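Local atomic coordinates of putative HMP/thiamine permease protein YkoE (Bacillus subtilis, PDB entry 5EDL), a protein that binds thiamine as the S component of an energy-coupling factor transporter that probably carries thiamine or related hydroxymethylpyrimidine compounds across the cell membrane. Residues I46-A54 and A64-A72; M115-F126 and R150-L160. All blocks are in the same frame, centred on the assembly; numbering follows the deposited sequence.

How the interactions relate
Both contacts pair transmembrane helices that run roughly antiparallel, and each contributes to the site that holds thiamine (VIB). In interaction 1, the Trp-47 indole lays one face against the ligand's pyrimidine and methylene bridge, and Glu-68 lies near its methyl group; in interaction 2, Arg-150 comes within about 4 Å of the ligand with its side chain. The two centres are 12 Å apart, and Phe-48 bridges them: its CE2 lies 3.3 Å from Ser-122 OG and its CG 3.3 Å from Ser-121 CB. A second touch, 3.5 Å between Val-52 CG1 and Ala-158 O, joins helix 49-58 to helix 140-170. Along the chain, interaction 1 is complete before interaction 2 begins.

Interaction 1 (I46-A54 and A64-A72); sequences IWFIVSVIA and ALVSEIIAA. With VIB (3-(4-amino-2-methyl-pyrimidin-5-ylmethyl)-5-(2-hydroxy-ethyl)-4-methyl-thiazol-3-ium), chain B.
Ser-51 and Ala-64 bring two successive transmembrane helices of the S component together, the pair forming a helical hairpin whose short helix axes, 49-54 and 64-72, come within 7.7 Å at 138°. Ser-51 OG donates to Ala-64 O (2.7 Å) from 30° outside the carbonyl plane, and the CB of Glu-68 packs against the same hydroxyl. The tightest packing surrounds Ser-67, whose CB meets Val-50 CG1 at 3.4 Å and Ala-54 CB at 3.5 Å, both shorter than usual for carbon pairs. Its hydroxyl sits between backbone N and carbonyl carbon, where it bonds to Ala-63 O in its own helix. Farther along, packing slackens: Val-50 CG2 only grazes Ala-71 CB at 4.0 Å, and past Val-50 the contact passes to the polar side chain of Glu-68.

Glu-68 reaches over with CG anti to the backbone N (chi1 -178°) and a bend at chi2, bringing OE2 to 2.6 Å from Trp-47 O. Tyr-21 OH bonds to OE1 and Gln-93 NE2 to OE2, so both oxygens of the buried carboxyl group have partners. The Trp-47 indole lies on thiamine, seen in the pocket of this structure: the methylene bridge C7A sits over the centre of one ring face, while Ile-46 CG2 covers the opposite face toward the rim. Tyr-21 O receives the indole N-H, fixing the ring's rotation. The pyrimidine spreads along the five-membered part of the indole, with NE1 3.4 Å from thiamine C6A.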
# COMPACT_ATOMS: atom_id res chain seq x y z
N ILE A 46 2.60 -0.89 -6.51
CA ILE A 46 3.36 0.19 -5.88
C ILE A 46 2.41 1.27 -5.36
O ILE A 46 2.69 1.88 -4.33
CB ILE A 46 4.38 0.85 -6.85
CG1 ILE A 46 5.48 1.55 -6.06
CG2 ILE A 46 3.69 1.85 -7.75
CD1 ILE A 46 6.37 0.60 -5.24
N TRP A 47 1.30 1.49 -6.05
CA TRP A 47 0.35 2.53 -5.63
C TRP A 47 -0.44 2.15 -4.37
O TRP A 47 -1.22 2.97 -3.88
CB TRP A 47 -0.62 2.90 -6.76
CG TRP A 47 0.06 3.64 -7.89
CD1 TRP A 47 0.73 4.83 -7.81
CD2 TRP A 47 0.13 3.23 -9.26
NE1 TRP A 47 1.22 5.19 -9.05
CE2 TRP A 47 0.87 4.22 -9.95
CE3 TRP A 47 -0.36 2.13 -9.97
CZ2 TRP A 47 1.12 4.13 -11.32
CZ3 TRP A 47 -0.10 2.04 -11.32
CH2 TRP A 47 0.64 3.03 -11.98
N PHE A 48 -0.25 0.93 -3.88
CA PHE A 48 -0.89 0.50 -2.62
C PHE A 48 0.08 0.41 -1.43
O PHE A 48 -0.34 0.14 -0.30
CB PHE A 48 -1.54 -0.88 -2.73
CG PHE A 48 -2.29 -1.13 -4.01
CD1 PHE A 48 -2.97 -0.12 -4.66
CD2 PHE A 48 -2.31 -2.41 -4.54
CE1 PHE A 48 -3.66 -0.38 -5.84
CE2 PHE A 48 -3.00 -2.69 -5.71
CZ PHE A 48 -3.68 -1.67 -6.37
N ILE A 49 1.37 0.58 -1.68
CA ILE A 49 2.37 0.21 -0.68
C ILE A 49 2.22 1.00 0.64
O ILE A 49 2.46 0.46 1.70
CB ILE A 49 3.82 0.39 -1.22
CG1 ILE A 49 4.82 -0.30 -0.28
CG2 ILE A 49 4.16 1.87 -1.40
CD1 ILE A 49 6.20 -0.47 -0.87
N VAL A 50 1.76 2.25 0.55
CA VAL A 50 1.57 3.08 1.73
C VAL A 50 0.61 2.41 2.72
O VAL A 50 0.83 2.45 3.92
CB VAL A 50 1.04 4.49 1.34
CG1 VAL A 50 0.45 5.21 2.54
CG2 VAL A 50 2.16 5.30 0.73
N SER A 51 -0.45 1.78 2.21
CA SER A 51 -1.43 1.15 3.08
C SER A 51 -0.79 0.04 3.90
O SER A 51 -1.05 -0.08 5.08
CB SER A 51 -2.59 0.58 2.27
OG SER A 51 -3.44 1.62 1.83
N VAL A 52 0.05 -0.76 3.26
CA VAL A 52 0.66 -1.88 3.92
C VAL A 52 1.68 -1.39 4.96
O VAL A 52 1.71 -1.89 6.07
CB VAL A 52 1.33 -2.84 2.90
CG1 VAL A 52 2.26 -3.83 3.61
CG2 VAL A 52 0.25 -3.58 2.11
N ILE A 53 2.47 -0.39 4.58
CA ILE A 53 3.50 0.18 5.45
C ILE A 53 2.88 0.74 6.73
O ILE A 53 3.26 0.36 7.83
CB ILE A 53 4.31 1.28 4.71
CG1 ILE A 53 5.13 0.65 3.56
CG2 ILE A 53 5.20 2.08 5.70
CD1 ILE A 53 5.86 1.65 2.65
N ALA A 54 1.89 1.61 6.57
CA ALA A 54 1.26 2.25 7.73
C ALA A 54 0.62 1.22 8.65
O ALA A 54 0.75 1.33 9.86
CB ALA A 54 0.23 3.28 7.29
N ALA A 64 -4.43 1.76 7.13
CA ALA A 64 -4.32 1.44 5.71
C ALA A 64 -5.14 2.43 4.91
O ALA A 64 -4.73 2.87 3.85
CB ALA A 64 -4.78 0.02 5.43
N LEU A 65 -6.31 2.79 5.44
CA LEU A 65 -7.24 3.65 4.72
C LEU A 65 -6.74 5.09 4.69
O LEU A 65 -6.65 5.70 3.63
CB LEU A 65 -8.63 3.59 5.36
CG LEU A 65 -9.64 4.63 4.85
CD1 LEU A 65 -9.81 4.48 3.33
CD2 LEU A 65 -10.98 4.47 5.57
N VAL A 66 -6.42 5.62 5.87
CA VAL A 66 -6.06 7.03 5.98
C VAL A 66 -4.72 7.35 5.34
O VAL A 66 -4.58 8.35 4.66
CB VAL A 66 -6.05 7.51 7.44
CG1 VAL A 66 -5.66 8.98 7.49
CG2 VAL A 66 -7.43 7.31 8.07
N SER A 67 -3.73 6.50 5.55
CA SER A 67 -2.42 6.72 4.94
C SER A 67 -2.53 6.83 3.40
O SER A 67 -1.89 7.69 2.80
CB SER A 67 -1.45 5.61 5.33
OG SER A 67 -1.88 4.36 4.81
N GLU A 68 -3.32 5.97 2.78
CA GLU A 68 -3.48 5.97 1.32
C GLU A 68 -4.22 7.23 0.85
O GLU A 68 -3.89 7.79 -0.20
CB GLU A 68 -4.21 4.70 0.87
CG GLU A 68 -4.42 4.52 -0.66
CD GLU A 68 -3.15 4.14 -1.43
OE1 GLU A 68 -2.05 4.06 -0.83
OE2 GLU A 68 -3.24 3.93 -2.65
N ILE A 69 -5.22 7.66 1.60
CA ILE A 69 -5.93 8.90 1.29
C ILE A 69 -4.96 10.09 1.29
O ILE A 69 -4.93 10.88 0.34
CB ILE A 69 -7.08 9.16 2.27
CG1 ILE A 69 -8.21 8.14 2.03
CG2 ILE A 69 -7.62 10.62 2.14
CD1 ILE A 69 -9.26 8.15 3.11
N ILE A 70 -4.15 10.20 2.34
CA ILE A 70 -3.19 11.29 2.43
C ILE A 70 -2.17 11.24 1.28
O ILE A 70 -1.86 12.27 0.66
CB ILE A 70 -2.44 11.28 3.77
CG1 ILE A 70 -3.42 11.55 4.93
CG2 ILE A 70 -1.33 12.30 3.77
CD1 ILE A 70 -2.85 11.21 6.32
N ALA A 71 -1.64 10.05 1.00
CA ALA A 71 -0.71 9.88 -0.11
C ALA A 71 -1.35 10.31 -1.45
O ALA A 71 -0.71 10.98 -2.25
CB ALA A 71 -0.22 8.42 -0.19
N ALA A 72 -2.60 9.92 -1.68
CA ALA A 72 -3.31 10.28 -2.91
C ALA A 72 -3.57 11.78 -3.01
O ALA A 72 -3.45 12.38 -4.09
CB ALA A 72 -4.62 9.52 -3.02
CM2 VIB B . -2.73 6.81 -5.38
N4A VIB B . -3.83 3.55 -8.85
CM4 VIB B . -2.56 3.50 -13.52
O1 VIB B . -6.05 1.85 -13.59
C7 VIB B . -6.67 2.95 -14.22
C6 VIB B . -5.59 3.90 -14.67
C2 VIB B . -4.75 5.90 -11.36
S1 VIB B . -5.78 5.52 -12.48
C5 VIB B . -5.03 4.56 -13.43
C4 VIB B . -3.69 4.36 -12.93
N3 VIB B . -3.51 5.22 -11.62
C7A VIB B . -2.25 5.25 -10.90
C4A VIB B . -3.19 4.78 -8.46
N3A VIB B . -3.25 5.21 -7.20
C2A VIB B . -2.63 6.37 -6.85
N1A VIB B . -1.93 7.09 -7.78
C6A VIB B . -1.86 6.67 -9.07
C5A VIB B . -2.49 5.50 -9.40

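Interaction 2 (M115-F126 and R150-L160); sequences MLAGMGSSVASF and RLISGALLAGL. With MPG ([(Z)-octadec-9-enyl] (2R)-2,3-bis(oxidanyl)propanoate), chain D.
The Arg-150 guanidinium carries Phe-126 over one face, with ring atom CD1 3.6 Å above the centre of the group. The two planes are inclined by 61°, so the pair is not a parallel stack. At the edge lies Ser-125: NH1 donates to its OG at 3.0 Å with an N-H...O angle of 147°, the hydroxyl tilted slightly from the guanidinium plane. A bend at chi3 turns the otherwise extended arginine chain to this position. Glu-41 and Asp-129 form salt bridges with NE and NH2, and Tyr-44 adds a cation-pi contact; this network probably keeps the arginine charged and holds it in the thiamine pocket.

One turn back, Ser-122 OG donates to Arg-150 O (2.8 Å) from above the carbonyl plane, while Gly-154 N reaches that oxygen from the opposite face. Glycines then bring the backbones close: Gly-118 CA directs a C-H...O contact at Gly-154 O (3.5 Å), and the segment axes approach to 7.0 Å at 133°. Beside this seam, Met-119 crosses Leu-151 at about a right angle, CB to CD2 3.8 Å. At the far end the extended Met-115 runs alongside Leu-160, its CE 3.8 Å from Leu-160 CB, where helix 140-170 makes a wider pi-type turn at 154-160.

Helix 111-132 also touches helix 85-103 through Ala-117, Ser-121 and Ala-124; a bound lipid-like MPG chain passes Ala-124, and Phe-126 packs on Leu-143, Met-146 and Leu-147 of helix 140-170.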
# COMPACT_ATOMS: atom_id res chain seq x y z
N MET A 115 -0.05 -9.46 2.06
CA MET A 115 -0.24 -9.72 0.64
C MET A 115 -1.72 -9.67 0.26
O MET A 115 -2.08 -9.06 -0.75
CB MET A 115 0.38 -11.05 0.24
CG MET A 115 1.91 -11.04 0.21
SD MET A 115 2.56 -12.61 -0.38
CE MET A 115 4.29 -12.21 -0.59
N LEU A 116 -2.57 -10.28 1.08
CA LEU A 116 -4.02 -10.17 0.92
C LEU A 116 -4.50 -8.72 0.92
O LEU A 116 -5.41 -8.37 0.19
CB LEU A 116 -4.74 -10.93 2.03
CG LEU A 116 -5.79 -11.98 1.70
CD1 LEU A 116 -5.47 -12.72 0.41
CD2 LEU A 116 -5.90 -12.95 2.88
N ALA A 117 -3.93 -7.92 1.79
CA ALA A 117 -4.29 -6.51 1.89
C ALA A 117 -3.96 -5.80 0.56
O ALA A 117 -4.79 -5.06 0.03
CB ALA A 117 -3.56 -5.86 3.06
N GLY A 118 -2.76 -6.04 0.05
CA GLY A 118 -2.37 -5.59 -1.28
C GLY A 118 -3.39 -6.02 -2.34
O GLY A 118 -3.82 -5.19 -3.15
N MET A 119 -3.77 -7.29 -2.31
CA MET A 119 -4.75 -7.83 -3.26
C MET A 119 -6.14 -7.21 -3.09
O MET A 119 -6.89 -7.08 -4.07
CB MET A 119 -4.84 -9.35 -3.12
CG MET A 119 -3.56 -10.05 -3.59
SD MET A 119 -3.41 -11.78 -3.09
CE MET A 119 -4.90 -12.45 -3.82
N GLY A 120 -6.48 -6.82 -1.86
CA GLY A 120 -7.72 -6.12 -1.60
C GLY A 120 -7.75 -4.80 -2.37
O GLY A 120 -8.76 -4.43 -2.97
N SER A 121 -6.62 -4.10 -2.36
CA SER A 121 -6.52 -2.85 -3.12
C SER A 121 -6.60 -3.14 -4.62
O SER A 121 -7.21 -2.39 -5.36
CB SER A 121 -5.23 -2.10 -2.79
OG SER A 121 -5.22 -1.64 -1.45
N SER A 122 -5.97 -4.23 -5.05
CA SER A 122 -6.02 -4.65 -6.44
C SER A 122 -7.47 -4.83 -6.90
O SER A 122 -7.87 -4.30 -7.93
CB SER A 122 -5.24 -5.96 -6.64
OG SER A 122 -3.87 -5.78 -6.38
N VAL A 123 -8.25 -5.56 -6.12
CA VAL A 123 -9.64 -5.81 -6.45
C VAL A 123 -10.48 -4.53 -6.45
O VAL A 123 -11.26 -4.28 -7.39
CB VAL A 123 -10.27 -6.84 -5.48
CG1 VAL A 123 -11.77 -6.92 -5.69
CG2 VAL A 123 -9.62 -8.21 -5.66
N ALA A 124 -10.33 -3.72 -5.41
CA ALA A 124 -11.10 -2.48 -5.28
C ALA A 124 -10.80 -1.50 -6.44
O ALA A 124 -11.71 -0.88 -6.98
CB ALA A 124 -10.82 -1.81 -3.95
N SER A 125 -9.52 -1.37 -6.79
CA SER A 125 -9.15 -0.47 -7.86
C SER A 125 -9.64 -1.03 -9.19
O SER A 125 -9.97 -0.28 -10.08
CB SER A 125 -7.63 -0.23 -7.91
OG SER A 125 -6.92 -1.44 -8.10
N PHE A 126 -9.72 -2.36 -9.31
CA PHE A 126 -10.20 -2.94 -10.57
C PHE A 126 -11.69 -2.62 -10.75
O PHE A 126 -12.15 -2.27 -11.83
CB PHE A 126 -9.93 -4.44 -10.62
CG PHE A 126 -9.68 -4.96 -12.01
CD1 PHE A 126 -8.40 -4.94 -12.55
CD2 PHE A 126 -10.72 -5.45 -12.78
CE1 PHE A 126 -8.17 -5.41 -13.82
CE2 PHE A 126 -10.49 -5.93 -14.07
CZ PHE A 126 -9.21 -5.91 -14.59
N ARG A 150 -2.52 -7.66 -11.78
CA ARG A 150 -2.66 -6.67 -10.72
C ARG A 150 -2.72 -7.33 -9.34
O ARG A 150 -2.21 -6.77 -8.36
CB ARG A 150 -3.89 -5.78 -10.92
CG ARG A 150 -3.85 -4.51 -10.04
CD ARG A 150 -5.08 -3.61 -10.21
NE ARG A 150 -5.21 -3.10 -11.58
CZ ARG A 150 -6.11 -2.19 -11.96
NH1 ARG A 150 -6.97 -1.69 -11.08
NH2 ARG A 150 -6.14 -1.79 -13.22
N LEU A 151 -3.33 -8.50 -9.25
CA LEU A 151 -3.38 -9.22 -7.98
C LEU A 151 -1.97 -9.62 -7.54
O LEU A 151 -1.59 -9.45 -6.37
CB LEU A 151 -4.28 -10.45 -8.09
CG LEU A 151 -5.80 -10.18 -8.07
CD1 LEU A 151 -6.57 -11.39 -8.56
CD2 LEU A 151 -6.25 -9.80 -6.67
N ILE A 152 -1.17 -10.13 -8.47
CA ILE A 152 0.19 -10.53 -8.14
C ILE A 152 1.04 -9.32 -7.73
O ILE A 152 1.82 -9.38 -6.77
CB ILE A 152 0.85 -11.26 -9.32
CG1 ILE A 152 0.11 -12.57 -9.59
CG2 ILE A 152 2.33 -11.52 -9.03
CD1 ILE A 152 0.55 -13.27 -10.82
N SER A 153 0.87 -8.23 -8.47
CA SER A 153 1.61 -7.00 -8.22
C SER A 153 1.24 -6.40 -6.86
O SER A 153 2.09 -5.90 -6.14
CB SER A 153 1.36 -5.97 -9.34
OG SER A 153 2.04 -4.75 -9.08
N GLY A 154 -0.05 -6.46 -6.51
CA GLY A 154 -0.50 -6.05 -5.20
C GLY A 154 0.12 -6.91 -4.10
O GLY A 154 0.57 -6.41 -3.08
N ALA A 155 0.17 -8.22 -4.32
CA ALA A 155 0.75 -9.13 -3.33
C ALA A 155 2.25 -8.82 -3.15
O ALA A 155 2.75 -8.77 -2.02
CB ALA A 155 0.54 -10.58 -3.74
N LEU A 156 2.94 -8.57 -4.26
CA LEU A 156 4.40 -8.45 -4.23
C LEU A 156 4.93 -7.02 -4.00
O LEU A 156 5.81 -6.83 -3.17
CB LEU A 156 4.99 -9.00 -5.53
CG LEU A 156 4.76 -10.49 -5.77
CD1 LEU A 156 5.38 -10.94 -7.10
CD2 LEU A 156 5.26 -11.33 -4.62
N LEU A 157 4.40 -6.04 -4.73
CA LEU A 157 4.91 -4.67 -4.65
C LEU A 157 4.29 -3.86 -3.52
O LEU A 157 4.83 -2.83 -3.14
CB LEU A 157 4.69 -3.93 -5.97
CG LEU A 157 5.43 -4.51 -7.18
CD1 LEU A 157 5.28 -3.58 -8.39
CD2 LEU A 157 6.89 -4.76 -6.84
N ALA A 158 3.15 -4.30 -3.01
CA ALA A 158 2.58 -3.66 -1.83
C ALA A 158 2.84 -4.52 -0.59
O ALA A 158 3.49 -4.06 0.35
CB ALA A 158 1.11 -3.40 -2.01
N GLY A 159 2.36 -5.76 -0.60
CA GLY A 159 2.48 -6.63 0.56
C GLY A 159 3.92 -6.98 0.94
O GLY A 159 4.39 -6.63 2.02
N LEU A 160 4.63 -7.65 0.04
CA LEU A 160 6.00 -8.08 0.32
C LEU A 160 6.98 -6.90 0.37
O LEU A 160 7.78 -6.80 1.30
CB LEU A 160 6.47 -9.09 -0.74
CG LEU A 160 7.89 -9.63 -0.56
CD1 LEU A 160 8.01 -10.41 0.75
CD2 LEU A 160 8.28 -10.52 -1.72
C2 MPG D . -16.82 3.61 -7.24
C3 MPG D . -16.08 2.29 -7.14
C4 MPG D . -16.49 1.59 -5.86
C5 MPG D . -15.61 0.39 -5.57
C6 MPG D . -15.94 -0.11 -4.18
C7 MPG D . -15.32 -1.47 -3.92
C8 MPG D . -14.10 -1.35 -3.03
C9 MPG D . -14.43 -1.69 -1.59
C10 MPG D . -14.02 -2.86 -1.05
C11 MPG D . -13.21 -3.85 -1.88
C12 MPG D . -13.63 -5.27 -1.54
C13 MPG D . -12.43 -6.19 -1.63
O1 MPG D . -16.30 5.74 -8.23
C1 MPG D . -16.39 4.35 -8.49
CXD MPG D . -16.32 7.96 -9.46
O2 MPG D . -16.64 8.77 -8.35
C21 MPG D . -16.95 8.56 -10.70
O3 MPG D . -16.24 9.72 -11.10
O4 MPG D . -17.69 6.11 -9.98
CX3 MPG D . -16.82 6.55 -9.25